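Local coordinates for protein probable 2-oxoacid ferredoxin oxidoreductase, alpha chain (PDB 3JU3) that probably takes part, as a domain of the alpha chain, in the oxidative decarboxylation of 2-oxoacids to acyl-CoA with ferredoxin as electron acceptor, at residues Val19-Gln24 / Ala77-Met82; Ile32-Glu37 / Glu107-Ala112. All coordinates share one frame; numbering follows the deposited sequence. Where two conformers were deposited one is given.

Contact 1 of 2, residues Val19-Gln24 / Ala77-Met82; sequences VTWGSQ and AQAAQM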
loop_
_atom_site.group_PDB
_atom_site.type_symbol
_atom_site.label_atom_id
_atom_site.label_comp_id
_atom_site.label_asym_id
_atom_site.label_seq_id
_atom_site.Cartn_x
_atom_site.Cartn_y
_atom_site.Cartn_z
ATOM N N VAL A 19 14.712 -2.940 13.533
ATOM C CA VAL A 19 13.407 -3.449 13.977
ATOM C C VAL A 19 12.475 -3.320 12.789
ATOM O O VAL A 19 12.410 -2.244 12.166
ATOM C CB VAL A 19 12.829 -2.632 15.126
ATOM C CG1 VAL A 19 11.504 -3.284 15.652
ATOM C CG2 VAL A 19 13.814 -2.515 16.248
ATOM N N THR A 20 11.762 -4.397 12.460
ATOM C CA THR A 20 10.723 -4.307 11.477
ATOM C C THR A 20 9.693 -5.427 11.670
ATOM O O THR A 20 9.792 -6.230 12.619
ATOM C CB THR A 20 11.294 -4.256 10.018
ATOM O OG1 THR A 20 10.358 -3.565 9.155
ATOM C CG2 THR A 20 11.550 -5.676 9.469
ATOM N N TRP A 21 8.713 -5.448 10.781
ATOM C CA TRP A 21 7.638 -6.416 10.788
ATOM C C TRP A 21 7.252 -6.499 9.311
ATOM O O TRP A 21 7.628 -5.654 8.500
ATOM C CB TRP A 21 6.452 -5.920 11.643
ATOM C CG TRP A 21 5.837 -4.645 11.089
ATOM C CD1 TRP A 21 6.323 -3.361 11.209
ATOM C CD2 TRP A 21 4.689 -4.553 10.252
ATOM N NE1 TRP A 21 5.514 -2.487 10.527
ATOM C CE2 TRP A 21 4.504 -3.198 9.937
ATOM C CE3 TRP A 21 3.772 -5.494 9.762
ATOM C CZ2 TRP A 21 3.439 -2.750 9.158
ATOM C CZ3 TRP A 21 2.717 -5.050 8.988
ATOM C CH2 TRP A 21 2.575 -3.686 8.670
ATOM N N GLY A 22 6.478 -7.503 8.964
ATOM C CA GLY A 22 5.904 -7.541 7.629
ATOM C C GLY A 22 6.912 -7.620 6.518
ATOM O O GLY A 22 7.885 -8.359 6.605
ATOM N N SER A 23 6.686 -6.820 5.469
ATOM C CA SER A 23 7.321 -7.083 4.189
ATOM C C SER A 23 8.821 -6.701 4.097
ATOM O O SER A 23 9.528 -7.212 3.222
ATOM C CB SER A 23 6.527 -6.395 3.072
ATOM O OG SER A 23 6.764 -4.991 3.144
ATOM N N GLN A 24 9.306 -5.831 4.989
ATOM C CA GLN A 24 10.694 -5.330 4.876
ATOM C C GLN A 24 11.706 -6.289 5.510
ATOM O O GLN A 24 12.937 -6.042 5.491
ATOM C CB GLN A 24 10.813 -3.929 5.484
ATOM C CG GLN A 24 10.075 -2.873 4.683
ATOM C CD GLN A 24 10.487 -2.906 3.199
ATOM O OE1 GLN A 24 9.684 -3.244 2.346
ATOM N NE2 GLN A 24 11.744 -2.596 2.914
ATOM N N ALA A 77 2.926 0.838 8.884
ATOM C CA ALA A 77 3.330 1.377 10.195
ATOM C C ALA A 77 4.850 1.301 10.389
ATOM O O ALA A 77 5.556 0.461 9.744
ATOM C CB ALA A 77 2.656 0.641 11.331
ATOM N N GLN A 78 5.292 2.214 11.245
ATOM C CA GLN A 78 6.567 2.212 11.906
ATOM C C GLN A 78 6.293 1.453 13.197
ATOM O O GLN A 78 5.409 1.855 13.959
ATOM C CB GLN A 78 6.954 3.681 12.227
ATOM C CG GLN A 78 7.175 4.549 10.985
ATOM C CD GLN A 78 7.219 6.063 11.249
ATOM O OE1 GLN A 78 7.756 6.532 12.256
ATOM N NE2 GLN A 78 6.668 6.828 10.318
ATOM N N ALA A 79 7.008 0.350 13.444
ATOM C CA ALA A 79 6.870 -0.357 14.714
ATOM C C ALA A 79 7.212 0.505 15.937
ATOM O O ALA A 79 6.911 0.092 17.052
ATOM C CB ALA A 79 7.667 -1.651 14.738
ATOM N N ALA A 80 7.819 1.695 15.732
ATOM C CA ALA A 80 8.251 2.531 16.847
ATOM C C ALA A 80 7.078 2.975 17.699
ATOM O O ALA A 80 7.202 3.101 18.921
ATOM C CB ALA A 80 9.048 3.792 16.363
ATOM N N GLN A 81 5.953 3.274 17.057
ATOM C CA GLN A 81 4.818 3.786 17.797
ATOM C C GLN A 81 4.346 2.761 18.824
ATOM O O GLN A 81 4.198 3.076 20.021
ATOM C CB GLN A 81 3.681 4.224 16.874
ATOM C CG GLN A 81 3.583 5.742 16.719
ATOM C CD GLN A 81 2.588 6.144 15.637
ATOM O OE1 GLN A 81 2.805 5.854 14.458
ATOM N NE2 GLN A 81 1.501 6.816 16.032
HETATM N N MSE A 82 4.141 1.542 18.387
HETATM C CA MSE A 82 3.586 0.555 19.309
HETATM C C MSE A 82 4.625 0.083 20.337
HETATM O O MSE A 82 4.262 -0.265 21.442
HETATM C CB MSE A 82 2.908 -0.587 18.545
HETATM C CG MSE A 82 3.739 -1.799 18.349
HETATM SE SE MSE A 82 2.842 -3.096 17.203
HETATM C CE MSE A 82 4.103 -3.014 15.732
#
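The indole of W21 meets the end of strand 68-77 at A77 with its N-H edge, and this is where the contact is tightest. W21 NE1 donates to A77 O over 3.1 Å, with an N-H...O angle of 160°; the oxygen lies almost in the ring plane, whereas NE1 stands above the carbonyl plane, off the lone-pair directions. Further along the same edge, W21 CZ2 comes within 3.6 Å of A77 N and within 4.1 Å of A77 CB, so the benzo ring runs past the backbone of A77. The ring reaches there because CG sits between the backbone N and the carbonyl carbon (chi1 63°). The single methyls of A77 and A79 are enough to touch the indole at ordinary van der Waals distance. A phenylalanine in place of W21 would probably leave A77 O without this donor and open a gap where the second ring lay.

V19 and W21 are on the strand 16-21 of the alpha/beta core domain II of the 2-oxoacid:ferredoxin oxidoreductases, and A79 lies where the chain leads into helix 79-87. V19 and A77 also pair in parallel fashion with a strand of a second subunit, which carries the sheet across the interface, and F50 of that subunit packs edge-to-face with W21.

Packing is looser toward the helix. A79 CB approaches W21 CD1 obliquely at 4.1 Å, and V19 CG1 reaches A79 CB at 4.3 Å, an ordinary apolar touch for a beta-branched strand residue. V19, W21 and A79 are buried, whereas A77 is partly exposed.

Contact 2 of 2, residues Ile32-Glu37 / Glu107-Ala112; sequences IEDLKE and EILKSA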
loop_
_atom_site.group_PDB
_atom_site.type_symbol
_atom_site.label_atom_id
_atom_site.label_comp_id
_atom_site.label_asym_id
_atom_site.label_seq_id
_atom_site.Cartn_x
_atom_site.Cartn_y
_atom_site.Cartn_z
ATOM N N ILE A 32 21.952 -6.561 6.335
ATOM C CA ILE A 32 22.780 -7.247 7.342
ATOM C C ILE A 32 23.995 -7.945 6.699
ATOM O O ILE A 32 25.142 -7.800 7.196
ATOM C CB ILE A 32 21.930 -8.163 8.253
ATOM C CG1 ILE A 32 21.076 -7.262 9.169
ATOM C CG2 ILE A 32 22.813 -9.154 9.090
ATOM C CD1 ILE A 32 20.034 -7.937 9.935
ATOM N N GLU A 33 23.774 -8.682 5.610
ATOM C CA GLU A 33 24.879 -9.415 4.978
ATOM C C GLU A 33 25.886 -8.470 4.332
ATOM O O GLU A 33 27.086 -8.663 4.483
ATOM C CB GLU A 33 24.394 -10.477 3.980
ATOM C CG GLU A 33 23.619 -11.644 4.603
ATOM C CD GLU A 33 24.307 -12.269 5.828
ATOM O OE1 GLU A 33 25.186 -13.147 5.653
ATOM O OE2 GLU A 33 23.954 -11.899 6.969
ATOM N N ASP A 34 25.386 -7.442 3.638
ATOM C CA ASP A 34 26.237 -6.382 3.079
ATOM C C ASP A 34 27.091 -5.656 4.146
ATOM O O ASP A 34 28.272 -5.358 3.918
ATOM C CB ASP A 34 25.379 -5.371 2.319
ATOM C CG ASP A 34 24.592 -6.003 1.208
ATOM O OD1 ASP A 34 25.107 -6.921 0.536
ATOM O OD2 ASP A 34 23.446 -5.573 0.984
ATOM N N LEU A 35 26.498 -5.368 5.301
ATOM C CA LEU A 35 27.236 -4.720 6.400
ATOM C C LEU A 35 28.453 -5.539 6.893
ATOM O O LEU A 35 29.512 -4.981 7.179
ATOM C CB LEU A 35 26.268 -4.358 7.554
ATOM C CG LEU A 35 25.364 -3.137 7.317
ATOM C CD1 LEU A 35 24.254 -3.134 8.389
ATOM C CD2 LEU A 35 26.155 -1.808 7.329
ATOM N N LYS A 36 28.292 -6.859 6.994
ATOM C CA LYS A 36 29.370 -7.753 7.409
ATOM C C LYS A 36 30.614 -7.526 6.546
ATOM O O LYS A 36 31.747 -7.579 7.041
ATOM C CB LYS A 36 28.907 -9.214 7.271
ATOM C CG LYS A 36 28.129 -9.715 8.434
ATOM C CD LYS A 36 27.521 -11.064 8.138
ATOM C CE LYS A 36 26.372 -11.355 9.111
ATOM N NZ LYS A 36 25.836 -12.736 8.886
ATOM N N GLU A 37 30.380 -7.252 5.259
ATOM C CA GLU A 37 31.457 -7.057 4.287
ATOM C C GLU A 37 32.332 -5.870 4.648
ATOM O O GLU A 37 33.495 -5.854 4.303
ATOM C CB GLU A 37 30.904 -6.914 2.862
ATOM C CG GLU A 37 30.406 -8.242 2.314
ATOM C CD GLU A 37 29.864 -8.188 0.881
ATOM O OE1 GLU A 37 30.201 -7.265 0.094
ATOM O OE2 GLU A 37 29.124 -9.123 0.528
ATOM N N GLU A 107 20.085 2.013 -0.659
ATOM C CA GLU A 107 19.605 3.200 0.050
ATOM C C GLU A 107 19.471 2.949 1.534
ATOM O O GLU A 107 19.786 3.824 2.347
ATOM C CB GLU A 107 18.281 3.701 -0.520
ATOM C CG GLU A 107 18.435 4.501 -1.806
ATOM C CD GLU A 107 17.107 4.809 -2.471
ATOM O OE1 GLU A 107 16.056 4.366 -1.949
ATOM O OE2 GLU A 107 17.116 5.494 -3.517
ATOM N N ILE A 108 19.007 1.753 1.886
ATOM C CA ILE A 108 18.864 1.374 3.274
ATOM C C ILE A 108 20.263 1.298 3.905
ATOM O O ILE A 108 20.498 1.834 4.997
ATOM C CB ILE A 108 18.113 -0.001 3.452
ATOM C CG1 ILE A 108 16.662 0.096 2.966
ATOM C CG2 ILE A 108 18.155 -0.466 4.932
ATOM C CD1 ILE A 108 15.929 -1.232 3.009
ATOM N N LEU A 109 21.177 0.627 3.205
ATOM C CA LEU A 109 22.578 0.509 3.637
ATOM C C LEU A 109 23.143 1.914 3.908
ATOM O O LEU A 109 23.698 2.183 4.994
ATOM C CB LEU A 109 23.388 -0.238 2.566
ATOM C CG LEU A 109 24.845 -0.633 2.776
ATOM C CD1 LEU A 109 24.985 -1.341 4.091
ATOM C CD2 LEU A 109 25.293 -1.568 1.658
ATOM N N LYS A 110 22.927 2.803 2.947
ATOM C CA LYS A 110 23.381 4.179 3.038
ATOM C C LYS A 110 22.886 4.858 4.306
ATOM O O LYS A 110 23.709 5.404 5.055
ATOM C CB LYS A 110 22.965 4.996 1.801
ATOM C CG LYS A 110 23.804 6.259 1.592
ATOM C CD LYS A 110 23.502 6.913 0.273
ATOM C CE LYS A 110 24.105 8.298 0.244
ATOM N NZ LYS A 110 23.316 9.209 1.122
ATOM N N SER A 111 21.560 4.831 4.534
ATOM C CA SER A 111 20.950 5.501 5.690
ATOM C C SER A 111 21.442 4.924 6.984
ATOM O O SER A 111 21.633 5.654 7.972
ATOM C CB SER A 111 19.432 5.345 5.706
ATOM O OG SER A 111 18.867 5.660 4.465
ATOM N N ALA A 112 21.551 3.600 6.991
ATOM C CA ALA A 112 22.016 2.832 8.137
ATOM C C ALA A 112 23.428 3.267 8.608
ATOM O O ALA A 112 23.676 3.487 9.806
ATOM C CB ALA A 112 21.983 1.319 7.818
#
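L109 meets helix 25-37 with both of its methyls, and the contact across the segments is wholly apolar. L109 CD1 presses on L35 CD2 at 3.5 Å, tighter than usual for two carbons, and lies 3.7 Å from L35 CG. The two leucine side chains slide past each other in opposite directions. With CG anti to the backbone N (chi1 -174°), L109 extends its branch toward the other helix, where the second methyl, CD2, comes to rest 3.9 Å from D34 CB. Aspartate suits this partly exposed border because its methylene can join the apolar contact while its carboxylate is probably charged.

Strand 16-21, helix 25-37 and strand 42-47 form a beta-alpha-beta crossover between parallel neighbours in the sheet, and helix 105-117 leans on its helix. L35 also touches I16 and F18 of strand 16-21 and A42 of strand 42-47, while A112 touches F18. Leucine at L35 therefore serves both the helix-helix seam and the layer beneath, and the small side chain of A112 is consistent with a close approach of helix 105-117 to F18.

Polar bonds stay within each helix. In one of two conformers of E33, the syn lone pair of E33 OE2 takes a salt bridge from K36 NZ at 2.8 Å; the second conformer makes this bond doubtful. In the other helix S111 OG folds back to E107 O at 2.9 Å, and S111 N reaches the same oxygen from the opposite face of its plane, so two donors of one residue grip one carbonyl. The carboxylate of E107 has a salt bridge with R101.

In the fold
From the N terminus the chain passes strand 6-9 and then strand 16-21, which opens contact 1; after a short loop helix 25-37 opens contact 2. It then runs through strand 42-47 and helix 55-62 to strand 68-77, at whose end contact 1 closes a loop of 52 residues. Contact 2 closes later, when the C-terminal helix 105-117 comes back to helix 25-37 across 69 residues. The two loops cross rather than nest, because their segments alternate along the chain. Contact 1 joins strand 16-21 to the end of strand 68-77 and the start of helix 79-87 near the centre of the chain; contact 2 joins two helices about 18 Å away, centre to centre.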